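PDB 2QC3: malonyl CoA-acyl carrier protein transacylase from Mycobacterium tuberculosis, which transfers the malonyl group from coenzyme A to holo acyl carrier protein, supplying malonyl-ACP for fatty acid biosynthesis. Local coordinates for residues A[3-8]-A[79-84]; A[86-91]-A[100-105]; A[142-147]-A[152-157]; A[156-159]-A[163-166]. All blocks are in the same frame, centred on the assembly; numbering follows the deposited sequence.

Contact 1 of 4, residues A[3-8]-A[79-84]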
loop_
_atom_site.group_PDB
_atom_site.type_symbol
_atom_site.label_atom_id
_atom_site.label_comp_id
_atom_site.label_asym_id
_atom_site.label_seq_id
_atom_site.Cartn_x
_atom_site.Cartn_y
_atom_site.Cartn_z
ATOM N N ILE A 3 0.775 -18.495 -5.173
ATOM C CA ILE A 3 0.343 -17.287 -5.871
ATOM C C ILE A 3 0.587 -16.065 -4.989
ATOM O O ILE A 3 0.181 -16.032 -3.824
ATOM C CB ILE A 3 -1.162 -17.335 -6.230
ATOM C CG1 ILE A 3 -1.433 -18.444 -7.252
ATOM C CG2 ILE A 3 -1.597 -16.003 -6.815
ATOM C CD1 ILE A 3 -1.262 -19.837 -6.716
ATOM N N ALA A 4 1.272 -15.066 -5.535
ATOM C CA ALA A 4 1.553 -13.852 -4.775
ATOM C C ALA A 4 0.414 -12.860 -4.935
ATOM O O ALA A 4 0.057 -12.491 -6.052
ATOM C CB ALA A 4 2.861 -13.222 -5.243
ATOM N N LEU A 5 -0.163 -12.441 -3.816
ATOM C CA LEU A 5 -1.251 -11.475 -3.844
ATOM C C LEU A 5 -0.673 -10.153 -3.340
ATOM O O LEU A 5 -0.266 -10.048 -2.180
ATOM C CB LEU A 5 -2.404 -11.946 -2.947
ATOM C CG LEU A 5 -2.987 -13.342 -3.222
ATOM C CD1 LEU A 5 -4.208 -13.554 -2.334
ATOM C CD2 LEU A 5 -3.372 -13.491 -4.689
ATOM N N LEU A 6 -0.630 -9.152 -4.216
ATOM C CA LEU A 6 -0.064 -7.852 -3.863
ATOM C C LEU A 6 -1.103 -6.747 -3.791
ATOM O O LEU A 6 -1.885 -6.560 -4.723
ATOM C CB LEU A 6 1.015 -7.454 -4.874
ATOM C CG LEU A 6 2.007 -8.550 -5.294
ATOM C CD1 LEU A 6 3.048 -7.961 -6.243
ATOM C CD2 LEU A 6 2.680 -9.138 -4.066
ATOM N N ALA A 7 -1.095 -6.011 -2.683
ATOM C CA ALA A 7 -2.036 -4.914 -2.474
ATOM C C ALA A 7 -1.325 -3.574 -2.648
ATOM O O ALA A 7 -0.368 -3.267 -1.936
ATOM C CB ALA A 7 -2.661 -5.012 -1.076
ATOM N N PRO A 8 -1.798 -2.750 -3.598
ATOM C CA PRO A 8 -1.219 -1.435 -3.885
ATOM C C PRO A 8 -1.399 -0.377 -2.803
ATOM O O PRO A 8 -2.295 -0.473 -1.958
ATOM C CB PRO A 8 -1.906 -1.042 -5.191
ATOM C CG PRO A 8 -3.279 -1.632 -5.022
ATOM C CD PRO A 8 -2.950 -3.018 -4.480
ATOM N N CYS A 79 -14.699 -18.313 -4.773
ATOM C CA CYS A 79 -13.779 -19.352 -4.313
ATOM C C CYS A 79 -12.719 -19.721 -5.358
ATOM O O CYS A 79 -12.144 -20.807 -5.302
ATOM C CB CYS A 79 -14.563 -20.610 -3.924
ATOM S SG CYS A 79 -15.821 -20.358 -2.648
ATOM N N VAL A 80 -12.455 -18.815 -6.295
ATOM C CA VAL A 80 -11.477 -19.059 -7.354
ATOM C C VAL A 80 -10.116 -19.514 -6.833
ATOM O O VAL A 80 -9.445 -20.327 -7.466
ATOM C CB VAL A 80 -11.272 -17.794 -8.225
ATOM C CG1 VAL A 80 -10.202 -18.042 -9.272
ATOM C CG2 VAL A 80 -12.576 -17.404 -8.883
ATOM N N LEU A 81 -9.708 -18.993 -5.681
ATOM C CA LEU A 81 -8.416 -19.358 -5.114
ATOM C C LEU A 81 -8.519 -20.314 -3.932
ATOM O O LEU A 81 -7.515 -20.617 -3.289
ATOM C CB LEU A 81 -7.652 -18.099 -4.692
ATOM C CG LEU A 81 -7.370 -17.097 -5.815
ATOM C CD1 LEU A 81 -6.589 -15.920 -5.256
ATOM C CD2 LEU A 81 -6.597 -17.778 -6.943
ATOM N N ALA A 82 -9.729 -20.781 -3.635
ATOM C CA ALA A 82 -9.917 -21.717 -2.530
ATOM C C ALA A 82 -9.144 -22.971 -2.849
ATOM O O ALA A 82 -9.423 -23.641 -3.836
ATOM C CB ALA A 82 -11.369 -22.082 -2.370
ATOM N N GLY A 83 -8.172 -23.300 -2.019
ATOM C CA GLY A 83 -7.428 -24.513 -2.267
ATOM C C GLY A 83 -6.023 -24.279 -2.756
ATOM O O GLY A 83 -5.232 -25.216 -2.824
ATOM N N LYS A 84 -5.708 -23.027 -3.075
ATOM C CA LYS A 84 -4.385 -22.665 -3.572
ATOM C C LYS A 84 -3.575 -21.881 -2.542
ATOM O O LYS A 84 -4.084 -20.948 -1.925
ATOM C CB LYS A 84 -4.529 -21.826 -4.842
ATOM C CG LYS A 84 -5.330 -22.505 -5.938
ATOM C CD LYS A 84 -5.587 -21.554 -7.090
ATOM C CE LYS A 84 -6.417 -22.214 -8.176
ATOM N NZ LYS A 84 -6.756 -21.255 -9.264
#

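Contact 2 of 4, residues A[86-91]-A[100-105]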
loop_
_atom_site.group_PDB
_atom_site.type_symbol
_atom_site.label_atom_id
_atom_site.label_comp_id
_atom_site.label_asym_id
_atom_site.label_seq_id
_atom_site.Cartn_x
_atom_site.Cartn_y
_atom_site.Cartn_z
ATOM N N VAL A 86 -1.105 -19.211 -1.002
ATOM C CA VAL A 86 -0.753 -17.853 -1.361
ATOM C C VAL A 86 0.225 -17.217 -0.378
ATOM O O VAL A 86 0.424 -17.702 0.736
ATOM C CB VAL A 86 -2.012 -16.966 -1.429
ATOM C CG1 VAL A 86 -3.020 -17.557 -2.401
ATOM C CG2 VAL A 86 -2.625 -16.824 -0.036
ATOM N N ILE A 87 0.847 -16.133 -0.817
ATOM C CA ILE A 87 1.766 -15.374 0.014
ATOM C C ILE A 87 1.225 -13.961 -0.216
ATOM O O ILE A 87 1.021 -13.554 -1.360
ATOM C CB ILE A 87 3.233 -15.532 -0.475
ATOM C CG1 ILE A 87 4.208 -15.094 0.620
ATOM C CG2 ILE A 87 3.459 -14.756 -1.758
ATOM C CD1 ILE A 87 4.011 -13.693 1.106
ATOM N N VAL A 88 0.943 -13.238 0.864
ATOM C CA VAL A 88 0.372 -11.897 0.752
ATOM C C VAL A 88 1.343 -10.785 1.115
ATOM O O VAL A 88 2.164 -10.931 2.018
ATOM C CB VAL A 88 -0.880 -11.761 1.662
ATOM C CG1 VAL A 88 -1.674 -10.511 1.303
ATOM C CG2 VAL A 88 -1.748 -12.999 1.542
ATOM N N ALA A 89 1.235 -9.666 0.406
ATOM C CA ALA A 89 2.086 -8.508 0.670
ATOM C C ALA A 89 1.431 -7.236 0.140
ATOM O O ALA A 89 0.791 -7.259 -0.918
ATOM C CB ALA A 89 3.454 -8.697 0.027
ATOM N N GLY A 90 1.581 -6.138 0.874
ATOM C CA GLY A 90 1.017 -4.881 0.436
ATOM C C GLY A 90 2.050 -3.777 0.562
ATOM O O GLY A 90 2.989 -3.865 1.333
ATOM N N HIS A 91 1.870 -2.723 -0.217
ATOM C CA HIS A 91 2.783 -1.603 -0.172
ATOM C C HIS A 91 2.155 -0.428 0.553
ATOM O O HIS A 91 1.089 0.041 0.170
ATOM C CB HIS A 91 3.227 -1.217 -1.598
ATOM C CG HIS A 91 4.165 -0.040 -1.649
ATOM N ND1 HIS A 91 5.472 -0.143 -2.088
ATOM C CD2 HIS A 91 4.006 1.244 -1.254
ATOM C CE1 HIS A 91 6.076 1.026 -1.949
ATOM N NE2 HIS A 91 5.208 1.885 -1.443
ATOM N N ALA A 100 -6.085 -7.831 5.774
ATOM C CA ALA A 100 -7.440 -8.353 5.664
ATOM C C ALA A 100 -7.438 -9.560 4.727
ATOM O O ALA A 100 -8.115 -10.554 4.976
ATOM C CB ALA A 100 -8.382 -7.272 5.135
ATOM N N ILE A 101 -6.670 -9.476 3.646
ATOM C CA ILE A 101 -6.607 -10.586 2.709
ATOM C C ILE A 101 -6.052 -11.811 3.430
ATOM O O ILE A 101 -6.564 -12.915 3.269
ATOM C CB ILE A 101 -5.734 -10.224 1.485
ATOM C CG1 ILE A 101 -6.492 -9.217 0.609
ATOM C CG2 ILE A 101 -5.380 -11.485 0.686
ATOM C CD1 ILE A 101 -5.642 -8.560 -0.484
ATOM N N ALA A 102 -5.029 -11.595 4.253
ATOM C CA ALA A 102 -4.402 -12.675 5.008
ATOM C C ALA A 102 -5.169 -13.055 6.274
ATOM O O ALA A 102 -4.660 -13.808 7.105
ATOM C CB ALA A 102 -2.964 -12.298 5.362
ATOM N N GLY A 103 -6.378 -12.515 6.428
ATOM C CA GLY A 103 -7.212 -12.848 7.570
ATOM C C GLY A 103 -6.873 -12.298 8.945
ATOM O O GLY A 103 -7.409 -12.768 9.948
ATOM N N VAL A 104 -6.008 -11.294 9.015
ATOM C CA VAL A 104 -5.647 -10.730 10.307
ATOM C C VAL A 104 -6.741 -9.813 10.838
ATOM O O VAL A 104 -6.990 -9.768 12.040
ATOM C CB VAL A 104 -4.315 -9.961 10.211
ATOM C CG1 VAL A 104 -4.017 -9.242 11.521
ATOM C CG2 VAL A 104 -3.195 -10.937 9.890
ATOM N N ILE A 105 -7.398 -9.090 9.933
ATOM C CA ILE A 105 -8.463 -8.166 10.309
ATOM C C ILE A 105 -9.636 -8.240 9.334
ATOM O O ILE A 105 -9.458 -8.589 8.166
ATOM C CB ILE A 105 -7.950 -6.701 10.336
ATOM C CG1 ILE A 105 -7.313 -6.348 8.989
ATOM C CG2 ILE A 105 -6.951 -6.510 11.473
ATOM C CD1 ILE A 105 -6.765 -4.923 8.916
#

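Contact 3 of 4, residues A[142-147]-A[152-157]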
loop_
_atom_site.group_PDB
_atom_site.type_symbol
_atom_site.label_atom_id
_atom_site.label_comp_id
_atom_site.label_asym_id
_atom_site.label_seq_id
_atom_site.Cartn_x
_atom_site.Cartn_y
_atom_site.Cartn_z
ATOM N N GLU A 142 25.797 6.524 -4.145
ATOM C CA GLU A 142 25.821 7.979 -4.214
ATOM C C GLU A 142 24.457 8.612 -3.913
ATOM O O GLU A 142 24.376 9.612 -3.206
ATOM C CB GLU A 142 26.313 8.427 -5.587
ATOM C CG GLU A 142 27.731 7.967 -5.892
ATOM C CD GLU A 142 28.714 8.350 -4.798
ATOM O OE1 GLU A 142 28.772 9.550 -4.443
ATOM O OE2 GLU A 142 29.430 7.456 -4.290
ATOM N N VAL A 143 23.387 8.036 -4.448
ATOM C CA VAL A 143 22.053 8.566 -4.194
ATOM C C VAL A 143 21.717 8.454 -2.703
ATOM O O VAL A 143 21.378 9.448 -2.062
ATOM C CB VAL A 143 20.976 7.822 -5.024
ATOM C CG1 VAL A 143 19.585 8.136 -4.497
ATOM C CG2 VAL A 143 21.067 8.247 -6.483
ATOM N N LEU A 144 21.832 7.250 -2.150
ATOM C CA LEU A 144 21.518 7.050 -0.741
ATOM C C LEU A 144 22.372 7.959 0.129
ATOM O O LEU A 144 21.853 8.651 0.999
ATOM C CB LEU A 144 21.690 5.578 -0.358
ATOM C CG LEU A 144 20.568 4.711 -0.953
ATOM C CD1 LEU A 144 20.788 3.245 -0.655
ATOM C CD2 LEU A 144 19.237 5.166 -0.377
ATOM N N SER A 145 23.674 7.974 -0.131
ATOM C CA SER A 145 24.602 8.826 0.602
ATOM C C SER A 145 24.161 10.286 0.531
ATOM O O SER A 145 24.167 11.000 1.533
ATOM C CB SER A 145 26.003 8.690 0.008
ATOM O OG SER A 145 26.863 9.702 0.490
ATOM N N ARG A 146 23.774 10.732 -0.658
ATOM C CA ARG A 146 23.335 12.105 -0.805
ATOM C C ARG A 146 22.099 12.359 0.052
ATOM O O ARG A 146 21.979 13.414 0.665
ATOM C CB ARG A 146 23.033 12.427 -2.271
ATOM C CG ARG A 146 22.623 13.883 -2.508
ATOM C CD ARG A 146 23.670 14.846 -1.950
ATOM N NE ARG A 146 23.299 16.248 -2.122
ATOM C CZ ARG A 146 23.956 17.269 -1.576
ATOM N NH1 ARG A 146 25.023 17.046 -0.816
ATOM N NH2 ARG A 146 23.557 18.514 -1.799
ATOM N N LEU A 147 21.185 11.392 0.105
ATOM C CA LEU A 147 19.979 11.562 0.909
ATOM C C LEU A 147 20.316 11.814 2.381
ATOM O O LEU A 147 19.757 12.716 3.001
ATOM C CB LEU A 147 19.053 10.339 0.796
ATOM C CG LEU A 147 18.490 9.924 -0.572
ATOM C CD1 LEU A 147 17.332 8.935 -0.355
ATOM C CD2 LEU A 147 17.991 11.137 -1.343
ATOM N N LEU A 152 17.444 13.531 4.425
ATOM C CA LEU A 152 16.294 12.932 3.773
ATOM C C LEU A 152 16.295 11.438 4.072
ATOM O O LEU A 152 17.352 10.820 4.201
ATOM C CB LEU A 152 16.359 13.152 2.264
ATOM C CG LEU A 152 16.228 14.607 1.810
ATOM C CD1 LEU A 152 16.553 14.710 0.322
ATOM C CD2 LEU A 152 14.820 15.112 2.106
ATOM N N VAL A 153 15.107 10.864 4.173
ATOM C CA VAL A 153 14.966 9.446 4.447
ATOM C C VAL A 153 14.565 8.659 3.199
ATOM O O VAL A 153 13.773 9.139 2.382
ATOM C CB VAL A 153 13.867 9.203 5.521
ATOM C CG1 VAL A 153 13.653 7.719 5.727
ATOM C CG2 VAL A 153 14.261 9.866 6.837
ATOM N N PRO A 154 15.161 7.468 3.002
ATOM C CA PRO A 154 14.764 6.684 1.831
ATOM C C PRO A 154 13.500 5.973 2.329
ATOM O O PRO A 154 13.532 4.795 2.699
ATOM C CB PRO A 154 15.947 5.737 1.621
ATOM C CG PRO A 154 16.514 5.580 2.992
ATOM C CD PRO A 154 16.433 6.974 3.559
ATOM N N ALA A 155 12.401 6.724 2.365
ATOM C CA ALA A 155 11.122 6.222 2.859
ATOM C C ALA A 155 10.594 5.025 2.082
ATOM O O ALA A 155 9.790 4.256 2.593
ATOM C CB ALA A 155 10.082 7.360 2.886
ATOM N N ASN A 156 11.046 4.877 0.841
ATOM C CA ASN A 156 10.659 3.740 0.012
ATOM C C ASN A 156 11.925 3.182 -0.634
ATOM O O ASN A 156 12.749 3.945 -1.150
ATOM C CB ASN A 156 9.732 4.142 -1.141
ATOM C CG ASN A 156 8.259 4.213 -0.765
ATOM O OD1 ASN A 156 7.403 4.111 -1.649
ATOM N ND2 ASN A 156 7.952 4.413 0.512
ATOM N N ARG A 157 12.099 1.866 -0.555
ATOM C CA ARG A 157 13.196 1.171 -1.226
ATOM C C ARG A 157 12.344 0.177 -2.012
ATOM O O ARG A 157 11.919 -0.847 -1.481
ATOM C CB ARG A 157 14.121 0.429 -0.245
ATOM C CG ARG A 157 15.048 1.326 0.614
ATOM C CD ARG A 157 16.018 2.156 -0.226
ATOM N NE ARG A 157 16.948 1.349 -1.019
ATOM C CZ ARG A 157 18.091 0.828 -0.573
ATOM N NH1 ARG A 157 18.487 1.013 0.685
ATOM N NH2 ARG A 157 18.849 0.118 -1.401
#

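Contact 4 of 4, residues A[156-159]-A[163-166]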
loop_
_atom_site.group_PDB
_atom_site.type_symbol
_atom_site.label_atom_id
_atom_site.label_comp_id
_atom_site.label_asym_id
_atom_site.label_seq_id
_atom_site.Cartn_x
_atom_site.Cartn_y
_atom_site.Cartn_z
ATOM N N ASN A 156 11.046 4.877 0.841
ATOM C CA ASN A 156 10.659 3.740 0.012
ATOM C C ASN A 156 11.925 3.182 -0.634
ATOM O O ASN A 156 12.749 3.945 -1.150
ATOM C CB ASN A 156 9.732 4.142 -1.141
ATOM C CG ASN A 156 8.259 4.213 -0.765
ATOM O OD1 ASN A 156 7.403 4.111 -1.649
ATOM N ND2 ASN A 156 7.952 4.413 0.512
ATOM N N ARG A 157 12.099 1.866 -0.555
ATOM C CA ARG A 157 13.196 1.171 -1.226
ATOM C C ARG A 157 12.344 0.177 -2.012
ATOM O O ARG A 157 11.919 -0.847 -1.481
ATOM C CB ARG A 157 14.121 0.429 -0.245
ATOM C CG ARG A 157 15.048 1.326 0.614
ATOM C CD ARG A 157 16.018 2.156 -0.226
ATOM N NE ARG A 157 16.948 1.349 -1.019
ATOM C CZ ARG A 157 18.091 0.828 -0.573
ATOM N NH1 ARG A 157 18.487 1.013 0.685
ATOM N NH2 ARG A 157 18.849 0.118 -1.401
ATOM N N ASN A 158 12.079 0.492 -3.274
ATOM C CA ASN A 158 11.220 -0.350 -4.098
ATOM C C ASN A 158 11.903 -1.376 -4.995
ATOM O O ASN A 158 11.348 -2.447 -5.239
ATOM C CB ASN A 158 10.294 0.539 -4.929
ATOM C CG ASN A 158 9.345 1.345 -4.070
ATOM O OD1 ASN A 158 8.807 0.838 -3.090
ATOM N ND2 ASN A 158 9.120 2.603 -4.441
ATOM N N ALA A 159 13.095 -1.042 -5.481
ATOM C CA ALA A 159 13.882 -1.924 -6.340
ATOM C C ALA A 159 15.203 -1.215 -6.623
ATOM O O ALA A 159 15.356 -0.035 -6.305
ATOM C CB ALA A 159 13.130 -2.193 -7.659
ATOM N N ILE A 163 13.948 4.426 -5.703
ATOM C CA ILE A 163 13.805 4.867 -4.322
ATOM C C ILE A 163 12.907 6.096 -4.244
ATOM O O ILE A 163 12.695 6.796 -5.238
ATOM C CB ILE A 163 15.182 5.242 -3.707
ATOM C CG1 ILE A 163 16.102 4.022 -3.677
ATOM C CG2 ILE A 163 15.009 5.779 -2.291
ATOM C CD1 ILE A 163 16.616 3.613 -5.035
ATOM N N VAL A 164 12.354 6.330 -3.062
ATOM C CA VAL A 164 11.538 7.504 -2.833
ATOM C C VAL A 164 12.155 8.179 -1.613
ATOM O O VAL A 164 12.271 7.575 -0.544
ATOM C CB VAL A 164 10.061 7.163 -2.546
ATOM C CG1 VAL A 164 9.307 8.447 -2.203
ATOM C CG2 VAL A 164 9.416 6.489 -3.766
ATOM N N ALA A 165 12.589 9.422 -1.791
ATOM C CA ALA A 165 13.183 10.175 -0.704
ATOM C C ALA A 165 12.077 10.969 -0.031
ATOM O O ALA A 165 11.115 11.377 -0.682
ATOM C CB ALA A 165 14.255 11.110 -1.241
ATOM N N ALA A 166 12.209 11.186 1.271
ATOM C CA ALA A 166 11.207 11.948 2.005
ATOM C C ALA A 166 11.833 12.746 3.135
ATOM O O ALA A 166 12.812 12.326 3.748
ATOM C CB ALA A 166 10.131 11.014 2.547
#

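Contact 1 of 4, residues A[3-8]-A[79-84]
The ammonium nitrogen of Lys84, a residue whose CB leans on the tip of Ile3, is held by two carbonyl groups: Ala301 O near the C terminus accepts a hydrogen bond, and Val80 O accepts a weak one, 3.4 Å from Lys84 NZ. Beyond CB the lysine runs out straight, every later torsion close to 180°, and this carries its charge off the strand toward those oxygens. Only the aliphatic root is left to the strand, with Lys84 CB 4.3 Å from Ile3 CD1. The second point of touch is leucine on leucine, tip to tip: Leu5 CD2 meets Leu81 CD1 at 4.1 Å. Both leucines have CG turned beside the backbone N and the chain extended at chi2, so each sends its branched end across the gap. Leu81 leans on Leu75 of helix 57-77 as well, and Leu5 on Phe269 and Ile101.

Residues 79-84 are built from two turns that share Leu81 and Ala82. In the type I turn Ala82 N bonds to Cys79 O at 2.9 Å, and in the type II turn Lys84 N bonds to Leu81 O at 3.0 Å. Gly83, with phi 108°, takes the third position of the latter, where a CB would be pressed against the preceding carbonyl oxygen. The loop leads from helix 57-77 into strand 86-90, which lies parallel to and beside strand 2-7. With no directional bond across it, the contact depends on the fit of leucine and isoleucine ends, and Lys84 can lend its CB because its ammonium, bonded more firmly to Ala301 O, lies at the border of the apolar patch.

Contact 2 of 4, residues A[86-91]-A[100-105]
Val88 and Ile101 carry most of the apolar packing, their side chains crossing obliquely. The two methyls of the valine straddle a single isoleucine branch: Ile101 CG2 lies 3.9 Å from Val88 CG1 and 4.0 Å from Val88 CG2. With chi1 at -166°, Val88 CG1 stands opposite its own nitrogen and CG2 opposite the carbonyl carbon, a fork well suited to receive one methyl. Val88 CG2 also meets Ala102 CB at 4.1 Å. The small alanine lets the end of the helix come close, Val88 and Ala102 having their CA atoms 6.4 Å apart.

The polar interactions belong to the backbone and lie within the helix end. Gly103, with phi 73°, is the C' residue of a Schellman motif, in which Gly103 N bonds to Ala100 O at 3.0 Å and Val104 N reaches back to Tyr99 O. Glycine accepts this positive phi readily, and the chain can then turn away from the strand.

The GHSVG sequence runs from the end of strand 86-90 into the start of helix 94-101, consistent with a nucleophile elbow carrying Ser92, the probable catalytic serine. Val88 also rests on Ala98 of that helix and on Leu222, which touches Ala102 too. Ile101 extends the same layer onto Leu5, so the helix and the residue after it pack over strands 221-222, 86-90 and 2-7, neighbours in the parallel sheet.

Contact 3 of 4, residues A[142-147]-A[152-157]
Leu152 opens the strand side by giving its backbone N-H to Leu147 O, 2.8 Å away at 160°; the bond ties the last turns of helix 140-149 to the start of the strand. The two leucine side chains cross at about a right angle, CB of Leu147 and CB of Leu152 being 4.2 Å apart, and Leu152 then plunges among Ala171, Leu172 and Leu175 of helix 169-177. Val153 points away from the helix, to the side where His195, the probable catalytic histidine, lies about 7 Å from its side chain.

Pro154 turns back to the helix. It is the centre of an inverse gamma turn, a place suited to a residue whose ring fixes phi. Its CB is the shared target of two leucines, Leu144 CD2 at 3.9 Å and Leu147 CD1 at 4.0 Å, the first crossing it nearly square. Ala155 and Asn156 together face Val164 in a classic beta bulge. Within it, Asn156 ND2 donates to Ala155 O at 2.8 Å, from above the carbonyl plane.

Arg157 folds back on itself, bent at chi2 (-61°) and chi3, until one face of its guanidinium lies under Leu144 CD1, which is 3.5 Å from Arg157 NH1. Helix and strand belong to the ferredoxin-like subdomain of the FabD fold. Leucine and proline make the interface between them apolar; the flat face of the arginine takes a methyl from this layer, while NH2 can still make its long, weak ion pair with Glu140.

Contact 4 of 4, residues A[156-159]-A[163-166]
Asn156 and Val164 lie side by side and point the same way, on the face of the sheet turned to the active site. Val164 has CG1 anti to its nitrogen (chi1 175°), which places the other methyl, CG2, along the flank of the asparagine: Val164 CG2 is 3.5 Å from Asn156 CB. The beta-branched residue thus walls in one side of an amide whose OD1 takes a weak hydrogen bond from His91 NE2. Asn158 comes to the same methyl obliquely, its ND2 4.0 Å from Val164 CG2.

Beneath this pair the backbones form two bonds of an antiparallel hydrogen-bonded pair. Asn156 N reaches Val164 O at 3.3 Å, and Val164 N returns to Asn156 O at 3.1 Å. Strands 153-159 and 162-166 form the hairpin joining the second and third strands of the ferredoxin-like (beta-alpha-beta-beta-alpha-beta) subdomain. The side chain of Asn156 comes within about 4 Å of that of His195 and close to that of Ser92, the probable catalytic residues.

On the other face, Arg157 and Ile163 form the non-hydrogen-bonded pair and also run side by side. The bent arginine brings the end of its methylene chain and the start of the guanidinium alongside the isoleucine, with Arg157 CD 3.9 Å from Ile163 CG1, which suits a partly exposed place beside a buried branched chain. Further along, a classic bulge at Asn158 and Ala159 interrupts the regular pairing, and the isoleucine tip ends at the backbone, Ile163 CD1 lying 4.1 Å from Ala159 O.

How the contacts relate
From the N terminus, contact 1 closes the longest loop, 70 residues and largely helical, bringing the approach to strand 86-90 against strand 2-7. Contact 2 follows in series, closing the short excursion through the probable nucleophile elbow; contacts 1 and 2 also touch within the parallel sheet, where Ala7 N and Ala89 O are 2.9 Å apart. The chain later enters the smaller subdomain, where contact 3 closes a short connection, four residues between its segments, from the end of helix 140-149 to strand 153-159, and contact 4 the hairpin loop after it. These two overlap at Asn156 and Arg157. None nests inside another. His91 of contact 2 meets Asn156 and Asn158, joining both subdomains at the active site.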